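Local coordinates for protein endolysin (Clostridium phage phiCD27, PDB 3QAY) that probably cleaves the amide bond between N-acetylmuramic acid and L-alanine in Clostridium difficile peptidoglycan, as a zinc-dependent amidase, at residues Glu83-Ala88 and Ala141-Ser146. Numbering follows the deposited sequence.
Sequences ELHLNA and AVLIES. With ZN (zinc ion), chain E.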
# COMPACT_ATOMS: atom_id res chain seq x y z
N GLU A 83 -0.32 3.83 1.48
CA GLU A 83 -0.06 3.69 0.05
C GLU A 83 0.40 2.28 -0.27
O GLU A 83 1.31 1.75 0.37
CB GLU A 83 0.97 4.70 -0.48
CG GLU A 83 1.10 4.64 -2.01
CD GLU A 83 1.75 5.88 -2.59
OE1 GLU A 83 2.98 5.84 -2.80
OE2 GLU A 83 1.05 6.89 -2.81
N LEU A 84 -0.24 1.68 -1.27
CA LEU A 84 -0.03 0.30 -1.63
C LEU A 84 1.00 0.19 -2.73
O LEU A 84 0.87 0.82 -3.80
CB LEU A 84 -1.35 -0.33 -2.09
CG LEU A 84 -2.46 -0.39 -1.05
CD1 LEU A 84 -3.72 -1.02 -1.64
CD2 LEU A 84 -1.99 -1.17 0.17
N HIS A 85 2.04 -0.60 -2.45
CA HIS A 85 3.07 -0.95 -3.41
C HIS A 85 3.32 -2.45 -3.40
O HIS A 85 2.85 -3.18 -2.52
CB HIS A 85 4.38 -0.23 -3.07
CG HIS A 85 4.36 1.23 -3.38
ND1 HIS A 85 4.92 1.76 -4.52
CD2 HIS A 85 3.84 2.28 -2.70
CE1 HIS A 85 4.76 3.07 -4.53
NE2 HIS A 85 4.09 3.41 -3.43
N LEU A 86 4.05 -2.90 -4.42
CA LEU A 86 4.68 -4.20 -4.43
C LEU A 86 6.16 -3.93 -4.64
O LEU A 86 6.55 -2.93 -5.26
CB LEU A 86 4.13 -5.09 -5.55
CG LEU A 86 2.70 -5.62 -5.45
CD1 LEU A 86 2.41 -6.60 -6.58
CD2 LEU A 86 2.42 -6.29 -4.10
N ASN A 87 6.99 -4.83 -4.11
CA ASN A 87 8.43 -4.68 -4.14
C ASN A 87 8.99 -5.34 -5.39
O ASN A 87 8.27 -6.00 -6.14
CB ASN A 87 9.04 -5.31 -2.88
CG ASN A 87 10.15 -4.46 -2.27
OD1 ASN A 87 10.94 -3.84 -2.98
ND2 ASN A 87 10.21 -4.44 -0.93
N ALA A 88 10.29 -5.13 -5.60
CA ALA A 88 11.00 -5.74 -6.70
C ALA A 88 12.49 -5.74 -6.42
O ALA A 88 13.00 -4.87 -5.71
CB ALA A 88 10.70 -4.99 -8.00
N ALA A 141 1.32 8.29 8.07
CA ALA A 141 1.31 7.53 6.82
C ALA A 141 2.21 6.31 6.89
O ALA A 141 3.23 6.32 7.59
CB ALA A 141 1.71 8.41 5.66
N VAL A 142 1.82 5.26 6.17
CA VAL A 142 2.68 4.11 5.94
C VAL A 142 2.62 3.70 4.47
O VAL A 142 1.60 3.85 3.81
CB VAL A 142 2.32 2.90 6.85
CG1 VAL A 142 2.57 3.27 8.30
CG2 VAL A 142 0.89 2.45 6.65
N LEU A 143 3.74 3.21 3.97
CA LEU A 143 3.81 2.71 2.62
C LEU A 143 3.99 1.21 2.73
O LEU A 143 4.99 0.75 3.28
CB LEU A 143 4.98 3.36 1.88
CG LEU A 143 5.14 3.07 0.39
CD1 LEU A 143 6.11 4.06 -0.23
CD2 LEU A 143 5.61 1.64 0.14
N ILE A 144 3.02 0.46 2.23
CA ILE A 144 3.06 -0.99 2.33
C ILE A 144 3.59 -1.61 1.04
O ILE A 144 3.05 -1.38 -0.05
CB ILE A 144 1.68 -1.60 2.67
CG1 ILE A 144 1.09 -0.93 3.91
CG2 ILE A 144 1.81 -3.11 2.90
CD1 ILE A 144 -0.32 -1.40 4.25
N GLU A 145 4.69 -2.36 1.18
CA GLU A 145 5.21 -3.20 0.12
C GLU A 145 4.80 -4.64 0.47
O GLU A 145 5.54 -5.35 1.16
CB GLU A 145 6.73 -3.07 0.03
CG GLU A 145 7.22 -1.63 -0.19
CD GLU A 145 7.72 -1.36 -1.60
OE1 GLU A 145 7.87 -2.31 -2.39
OE2 GLU A 145 7.98 -0.18 -1.92
N SER A 146 3.62 -5.04 0.00
CA SER A 146 2.96 -6.28 0.46
C SER A 146 3.75 -7.55 0.18
O SER A 146 3.82 -8.44 1.03
CB SER A 146 1.57 -6.41 -0.18
OG SER A 146 0.67 -5.43 0.31
ZN ZN E . 5.99 0.89 -5.96
O HOH W 1 0.34 -3.61 -1.61
O HOH W 2 8.20 -6.12 0.16
O HOH W 3 7.63 2.67 -5.73
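The carbonyl oxygen of His85 is gripped twice: Ser146 N donates to it at 3.2 Å, and a water that is also hydrogen-bonded to Ser146 OG donates a second hydrogen bond to it. At its other end the same residue gives His85 N to Ile144 O at 2.7 Å. Glu83 continues the parallel pairing, giving its N to Val142 O and taking Ile144 N on its O. Strands 80-87 and 140-148 lie side by side in the middle of the mixed sheet of the amidase alpha/beta fold, and the zinc site lies beside the C-terminal part of the first. There His85 ND1 binds zinc at 2.0 Å; His10, Glu27 and a water also bind the metal. An imidazole suits this place because its other nitrogen, NE2, can donate to Glu83 OE1 (2.7 Å, 8° out of the ring plane), fixing the ring's rotation; Lys69 and Thr7 hold Glu83 OE2 in turn. Leu143 lends bulk without polarity: its CG stands anti to the backbone N (chi1 -174°), bringing CD2 obliquely to within 3.4 Å of His85 CD2. Glu145 has the length to reach past the histidine from the neighbouring strand, and its bend at chi2 (-106°) puts OE2 beside His85 CB and OE1 against Asn87 CG, the Glu145 and Asn87 side chains crossing at about a right angle. On the other face, the branched aliphatic chains of Leu84 and Ile144 approach loosely, and Leu84 also packs on helix 27-44.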